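Local coordinates for uncharacterized protein (Bacteroides ovatus CL02T12C04, PDB 6PTM), which probably acts as an exo-carrageenase of glycoside hydrolase family 42, removing sugars from the ends of carrageenan chains, at residues A[575-579]-A[618-622]; A[602-606]-A[626-631]; A[610-615]-A[634-638]. All coordinates share one frame; numbering follows the deposited sequence.

Interaction 1. Residues A[575-579]-A[618-622]; sequences NKAEH and YKTPY
The ammonium group of Lys576 shows how one lysine can join two loops through several acceptors at once. Its NZ donates to Lys619 O at 2.8 Å, tilted modestly from the carbonyl plane, and to His579 ND1 at 3.0 Å, almost exactly in the imidazole plane; Asp582, on the helix that begins at His579, adds a salt bridge. The lysine chain is extended as far as CD and then bends (chi3 51°), a kink that brings NZ between the carbonyl and the ring. On the way, its CD meets the Pro621 ring at CD, 4.0 Å off. The edge of the His579 ring also faces the other loop: CE1 lies 3.2 Å from Lys619 O, and a water links His579 NE2 to Thr620 OG1. That hydroxyl in turn donates to Tyr618 O, approaching from above the carbonyl plane.

At the other end of the contact, the Asn575 side chain lies across the Tyr622 ring. Its CB stands 3.5 Å from the ring centroid, close to the normal, in a CH-pi contact, and the amide is stacked nearly parallel to the ring, the planes only 15° apart. Asn575 ND2 finds its polar partners in Ala571 O and Glu652 O, which should fix the rotation of the amide. Lys576 CG also touches the ring, at CE2.

Segment 618-622 directly follows strand 614-617, while 575-579 follows its neighbour, strand 564-567, after the short helix 570-575. Loops meeting beyond the C-terminal ends of neighbouring strands suit an alpha/beta domain with flavodoxin-like strand order (2-1-3-4-5).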
# COMPACT_ATOMS: atom_id res chain seq x y z
N ASN A 575 -9.18 19.44 11.15
CA ASN A 575 -10.12 20.60 11.23
C ASN A 575 -10.87 20.79 9.89
O ASN A 575 -11.99 21.29 9.93
CB ASN A 575 -9.42 21.90 11.59
CG ASN A 575 -9.10 22.01 13.06
OD1 ASN A 575 -10.03 22.06 13.86
ND2 ASN A 575 -7.80 22.07 13.42
N LYS A 576 -10.33 20.36 8.75
CA LYS A 576 -10.97 20.63 7.44
C LYS A 576 -11.73 19.40 6.94
O LYS A 576 -11.33 18.26 7.21
CB LYS A 576 -9.95 21.08 6.40
CG LYS A 576 -9.34 22.45 6.57
CD LYS A 576 -8.21 22.71 5.61
CE LYS A 576 -8.59 22.42 4.16
NZ LYS A 576 -7.47 22.70 3.22
N ALA A 577 -12.85 19.64 6.27
CA ALA A 577 -13.72 18.59 5.71
C ALA A 577 -12.96 17.91 4.58
O ALA A 577 -13.12 16.71 4.43
CB ALA A 577 -15.03 19.21 5.22
N GLU A 578 -12.17 18.66 3.82
CA GLU A 578 -11.65 18.20 2.50
C GLU A 578 -10.18 18.59 2.31
O GLU A 578 -9.81 19.02 1.20
CB GLU A 578 -12.54 18.81 1.40
CG GLU A 578 -13.99 18.36 1.48
CD GLU A 578 -14.82 18.88 0.32
OE1 GLU A 578 -14.69 20.05 -0.01
OE2 GLU A 578 -15.58 18.10 -0.25
N HIS A 579 -9.34 18.39 3.33
CA HIS A 579 -7.92 18.78 3.25
C HIS A 579 -7.21 17.92 2.18
O HIS A 579 -6.34 18.45 1.48
CB HIS A 579 -7.24 18.65 4.60
CG HIS A 579 -5.85 19.18 4.51
ND1 HIS A 579 -5.61 20.46 4.09
CD2 HIS A 579 -4.64 18.61 4.73
CE1 HIS A 579 -4.31 20.68 4.04
NE2 HIS A 579 -3.69 19.57 4.47
N TYR A 618 0.53 24.39 0.72
CA TYR A 618 -0.67 24.64 -0.11
C TYR A 618 -1.90 24.38 0.74
O TYR A 618 -2.00 23.26 1.30
CB TYR A 618 -0.69 23.73 -1.34
CG TYR A 618 -1.87 23.89 -2.25
CD1 TYR A 618 -2.06 25.02 -3.02
CD2 TYR A 618 -2.80 22.87 -2.36
CE1 TYR A 618 -3.15 25.14 -3.87
CE2 TYR A 618 -3.89 22.96 -3.20
CZ TYR A 618 -4.04 24.08 -3.99
OH TYR A 618 -5.12 24.13 -4.81
N LYS A 619 -2.79 25.39 0.79
CA LYS A 619 -4.12 25.33 1.44
C LYS A 619 -4.02 24.60 2.79
O LYS A 619 -4.84 23.71 3.08
CB LYS A 619 -5.10 24.67 0.47
CG LYS A 619 -5.50 25.53 -0.73
CD LYS A 619 -6.88 25.14 -1.28
CE LYS A 619 -7.71 26.32 -1.73
NZ LYS A 619 -7.08 26.89 -2.93
N THR A 620 -3.07 25.04 3.61
CA THR A 620 -2.82 24.52 4.97
C THR A 620 -2.98 25.67 5.96
O THR A 620 -2.01 26.09 6.60
CB THR A 620 -1.46 23.80 4.97
OG1 THR A 620 -1.46 22.82 3.91
CG2 THR A 620 -1.17 23.11 6.29
N PRO A 621 -4.21 26.21 6.14
CA PRO A 621 -4.43 27.41 6.95
C PRO A 621 -4.22 27.12 8.44
O PRO A 621 -3.78 28.01 9.11
CB PRO A 621 -5.89 27.80 6.68
CG PRO A 621 -6.56 26.49 6.34
CD PRO A 621 -5.49 25.68 5.64
N TYR A 622 -4.54 25.90 8.90
CA TYR A 622 -4.27 25.42 10.27
C TYR A 622 -2.88 24.77 10.36
O TYR A 622 -2.53 23.88 9.55
CB TYR A 622 -5.28 24.36 10.71
CG TYR A 622 -6.72 24.77 10.72
CD1 TYR A 622 -7.33 25.14 11.90
CD2 TYR A 622 -7.53 24.61 9.59
CE1 TYR A 622 -8.68 25.42 11.95
CE2 TYR A 622 -8.89 24.89 9.62
CZ TYR A 622 -9.45 25.34 10.80
OH TYR A 622 -10.79 25.57 10.91
O HOH W 1 -1.00 20.16 4.53

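Interaction 2. Residues A[602-606]-A[626-631]; sequences EGILK and SDIETV
Helices 602-607 and 625-636 run in the same general direction, their short segments inclined at 33° with axes 9.7 Å apart, and they draw closest where Glu602 faces Asp627. The Glu602 side chain, extended with CG opposite the backbone N (chi1 177°), reaches across to the start of the other helix. There Ser626 OG donates to Glu602 OE1 at 2.6 Å, on the syn side of the carboxylate. The second oxygen, OE2, is held from the anti side by Lys606 NZ at 2.8 Å, one turn further along the same helix, in a salt bridge.

Thr630 carries the apolar half of the contact. Its CG2 presses on Leu605 CB at 3.5 Å, a tight fit as the two side chains slide past each other, and Leu605 CD2 extends the packing to Val631 CG2. Meanwhile, Thr630 OG1 turns back to donate to Ser626 O, which thus accepts two bonds, the other from Thr630 N.

Asp627 OD1 and Glu602 OE1 are only 4.2 Å apart, yet one water donates to both. A second water joins Asp627 OD1 to Glu602 N, while OD2 is bound by Thr569 and by the backbone of Phe624. The bridging protons, together with Lys606, would be expected to soften the repulsion between the two acids, so a pair of carboxylates can sit at this helix junction as part of a hydrated polar network above an apolar seam.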
# COMPACT_ATOMS: atom_id res chain seq x y z
N GLU A 602 6.42 18.05 10.51
CA GLU A 602 7.34 18.31 11.64
C GLU A 602 8.23 17.07 11.90
O GLU A 602 9.45 17.23 12.05
CB GLU A 602 6.56 18.68 12.89
CG GLU A 602 7.48 18.87 14.09
CD GLU A 602 6.83 19.45 15.34
OE1 GLU A 602 5.61 19.73 15.34
OE2 GLU A 602 7.57 19.58 16.33
N GLY A 603 7.65 15.87 11.96
CA GLY A 603 8.39 14.65 12.30
C GLY A 603 9.44 14.30 11.26
O GLY A 603 10.56 13.91 11.61
N ILE A 604 9.12 14.45 9.99
CA ILE A 604 10.09 14.23 8.89
C ILE A 604 11.23 15.25 9.00
O ILE A 604 12.43 14.86 8.87
CB ILE A 604 9.35 14.25 7.53
CG1 ILE A 604 8.53 12.97 7.34
CG2 ILE A 604 10.29 14.46 6.37
CD1 ILE A 604 7.50 13.04 6.21
N LEU A 605 10.92 16.53 9.21
CA LEU A 605 12.00 17.56 9.27
C LEU A 605 12.87 17.24 10.48
O LEU A 605 14.10 17.41 10.39
CB LEU A 605 11.40 18.97 9.35
CG LEU A 605 11.25 19.70 8.01
CD1 LEU A 605 10.40 18.90 7.04
CD2 LEU A 605 10.59 21.03 8.22
N LYS A 606 12.29 16.79 11.58
CA LYS A 606 13.12 16.57 12.80
C LYS A 606 13.91 15.27 12.71
O LYS A 606 14.93 15.20 13.36
CB LYS A 606 12.27 16.59 14.06
CG LYS A 606 11.71 17.98 14.31
CD LYS A 606 11.01 18.13 15.62
CE LYS A 606 11.42 19.44 16.27
NZ LYS A 606 10.28 19.98 17.04
N SER A 626 4.43 24.39 16.43
CA SER A 626 5.67 23.59 16.21
C SER A 626 5.88 23.26 14.72
O SER A 626 7.04 23.09 14.28
CB SER A 626 5.66 22.37 17.09
OG SER A 626 4.53 21.55 16.84
N ASP A 627 4.83 23.24 13.91
CA ASP A 627 4.99 23.08 12.44
C ASP A 627 5.77 24.29 11.92
O ASP A 627 6.76 24.11 11.20
CB ASP A 627 3.65 22.99 11.68
CG ASP A 627 2.89 21.68 11.81
OD1 ASP A 627 3.54 20.62 11.79
OD2 ASP A 627 1.65 21.73 11.84
N ILE A 628 5.27 25.48 12.22
CA ILE A 628 5.83 26.76 11.73
C ILE A 628 7.28 26.91 12.22
O ILE A 628 8.13 27.26 11.39
CB ILE A 628 4.91 27.92 12.15
CG1 ILE A 628 3.58 27.80 11.40
CG2 ILE A 628 5.62 29.24 11.90
CD1 ILE A 628 2.50 28.72 11.86
N GLU A 629 7.53 26.65 13.51
CA GLU A 629 8.88 26.70 14.12
C GLU A 629 9.80 25.73 13.37
O GLU A 629 10.95 26.10 13.12
CB GLU A 629 8.84 26.37 15.62
CG GLU A 629 8.29 27.50 16.46
CD GLU A 629 7.89 27.14 17.89
OE1 GLU A 629 7.94 25.93 18.25
OE2 GLU A 629 7.52 28.07 18.63
N THR A 630 9.33 24.53 13.04
CA THR A 630 10.22 23.57 12.37
C THR A 630 10.46 24.05 10.94
O THR A 630 11.61 23.94 10.46
CB THR A 630 9.69 22.14 12.53
OG1 THR A 630 9.51 21.90 13.92
CG2 THR A 630 10.61 21.09 11.97
N VAL A 631 9.45 24.60 10.26
CA VAL A 631 9.67 25.05 8.86
C VAL A 631 10.62 26.26 8.90
O VAL A 631 11.44 26.36 7.98
CB VAL A 631 8.35 25.33 8.12
CG1 VAL A 631 8.57 26.07 6.82
CG2 VAL A 631 7.60 24.03 7.90
O HOH W 2 3.37 18.30 10.41
O HOH W 3 3.37 18.99 14.14

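Interaction 3. Residues A[610-615]-A[634-638]; sequences HEWDAI and YLDEC
The Trp612 indole turns its NE1 edge to the Tyr634 ring, with NE1 3.4 Å from Tyr634 CZ, while His610 CA sits over one indole face, displaced toward the rim. The two aromatic rings are neither parallel nor perpendicular: the five-membered ring and the phenol are inclined at 58°. Ile615 CD1 makes a further contact with the phenol, 3.6 Å from Tyr634 CD2, the two side chains running past each other in opposite directions. Tyr634 reaches this place because CG is trans to the main-chain nitrogen (chi1 169°), which swings the ring from the helix onto the sheet. Its hydroxyl end finds a weak hydrogen bond from the backbone of Thr640, at the start of the next strand.

The imidazole of His610 makes the polar bond of the contact. Its ND1 donates to the syn lone pair of Glu637 OE1 at 2.9 Å, nearly straight and close to the ring plane, although ring and carboxylate are turned 41° apart. NE2 is engaged by Leu605 O, so both ring nitrogens have oxygen partners, which would be consistent with a protonated imidazole.

Glu637 stands where the helix stops, just before Cys638, whose positive phi marks a Schellman motif. The contact therefore packs the C-terminal end of helix 625-636 against the entry to strand 614-617, within a beta-alpha-beta unit completed by parallel strand 640-643.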
# COMPACT_ATOMS: atom_id res chain seq x y z
N HIS A 610 17.47 16.25 5.24
CA HIS A 610 16.72 17.27 4.46
C HIS A 610 17.14 17.18 2.99
O HIS A 610 17.68 18.15 2.45
CB HIS A 610 16.91 18.66 5.06
CG HIS A 610 16.32 18.78 6.43
ND1 HIS A 610 16.39 19.94 7.18
CD2 HIS A 610 15.74 17.86 7.23
CE1 HIS A 610 15.82 19.73 8.35
NE2 HIS A 610 15.37 18.50 8.38
N GLU A 611 16.92 16.02 2.38
CA GLU A 611 17.40 15.70 1.02
C GLU A 611 16.31 16.13 0.04
O GLU A 611 15.67 15.27 -0.63
CB GLU A 611 17.77 14.21 0.97
CG GLU A 611 19.02 13.85 1.76
CD GLU A 611 19.33 12.36 1.88
OE1 GLU A 611 18.55 11.53 1.41
OE2 GLU A 611 20.37 12.02 2.46
N TRP A 612 16.10 17.44 -0.05
CA TRP A 612 15.17 18.07 -1.00
C TRP A 612 15.56 19.53 -1.23
O TRP A 612 16.42 20.06 -0.50
CB TRP A 612 13.74 17.95 -0.47
CG TRP A 612 13.58 18.52 0.90
CD1 TRP A 612 13.50 19.84 1.25
CD2 TRP A 612 13.43 17.78 2.11
NE1 TRP A 612 13.32 19.96 2.60
CE2 TRP A 612 13.27 18.72 3.15
CE3 TRP A 612 13.42 16.42 2.42
CZ2 TRP A 612 13.08 18.33 4.47
CZ3 TRP A 612 13.22 16.03 3.72
CH2 TRP A 612 13.08 16.98 4.73
N ASP A 613 14.96 20.14 -2.25
CA ASP A 613 15.32 21.50 -2.72
C ASP A 613 14.23 22.46 -2.23
O ASP A 613 14.49 23.65 -2.09
CB ASP A 613 15.44 21.53 -4.25
CG ASP A 613 16.39 20.53 -4.84
OD1 ASP A 613 17.43 20.33 -4.20
OD2 ASP A 613 16.08 19.94 -5.94
N ALA A 614 13.01 21.99 -2.01
CA ALA A 614 11.94 22.89 -1.56
C ALA A 614 10.82 22.14 -0.86
O ALA A 614 10.58 20.98 -1.24
CB ALA A 614 11.40 23.68 -2.74
N ILE A 615 10.18 22.83 0.08
CA ILE A 615 8.87 22.45 0.67
C ILE A 615 7.80 23.35 0.03
O ILE A 615 7.97 24.60 -0.02
CB ILE A 615 8.95 22.55 2.20
CG1 ILE A 615 9.95 21.53 2.76
CG2 ILE A 615 7.57 22.45 2.85
CD1 ILE A 615 10.25 21.71 4.26
N TYR A 634 14.19 25.17 8.88
CA TYR A 634 14.60 24.76 7.53
C TYR A 634 14.98 26.01 6.71
O TYR A 634 16.00 25.94 6.04
CB TYR A 634 13.52 23.90 6.87
CG TYR A 634 13.75 23.68 5.40
CD1 TYR A 634 14.84 22.97 4.94
CD2 TYR A 634 12.85 24.17 4.49
CE1 TYR A 634 15.03 22.77 3.59
CE2 TYR A 634 13.03 24.00 3.14
CZ TYR A 634 14.11 23.28 2.69
OH TYR A 634 14.28 23.16 1.34
N LEU A 635 14.22 27.11 6.81
CA LEU A 635 14.59 28.40 6.16
C LEU A 635 15.94 28.90 6.70
O LEU A 635 16.74 29.38 5.87
CB LEU A 635 13.49 29.44 6.36
CG LEU A 635 12.23 29.19 5.53
CD1 LEU A 635 11.06 30.01 6.03
CD2 LEU A 635 12.46 29.46 4.05
N ASP A 636 16.17 28.74 8.01
CA ASP A 636 17.42 29.14 8.71
C ASP A 636 18.61 28.30 8.22
O ASP A 636 19.74 28.81 8.36
CB ASP A 636 17.32 29.04 10.24
CG ASP A 636 16.23 29.90 10.86
OD1 ASP A 636 15.74 30.78 10.16
OD2 ASP A 636 15.86 29.67 12.04
N GLU A 637 18.41 27.10 7.66
CA GLU A 637 19.51 26.34 7.00
C GLU A 637 19.61 26.68 5.51
O GLU A 637 20.18 25.87 4.81
CB GLU A 637 19.30 24.82 6.97
CG GLU A 637 18.94 24.13 8.26
CD GLU A 637 18.38 22.73 7.99
OE1 GLU A 637 17.88 22.40 6.84
OE2 GLU A 637 18.44 21.95 8.93
N CYS A 638 19.01 27.74 5.00
CA CYS A 638 19.04 28.14 3.56
C CYS A 638 18.08 27.26 2.74
O CYS A 638 18.26 27.19 1.53
CB CYS A 638 20.45 28.11 2.96
SG CYS A 638 21.67 29.12 3.86

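Overall arrangement
The three contacts belong to one five-stranded parallel alpha/beta domain, and each has at least one segment on or beside strand 614-617 or helix 625-636. Interactions 2 and 3 share helix 625-636, and their centres are about 11 Å apart. They meet at Leu605, whose CD1 packs on Trp612 CZ2 at 3.8 Å and on Ile615 CD1 at 4.0 Å, so the apolar seam between the helices runs on into the sheet. Interaction 1 lies beyond the C-terminal end of strand 614-617, whose N-terminal end carries interaction 3; its centre is about 17 Å from that of interaction 2 and about 23 Å from that of interaction 3. Their segments alternate in sequence, a consequence of threading successive strands and helices through one parallel alpha/beta layer.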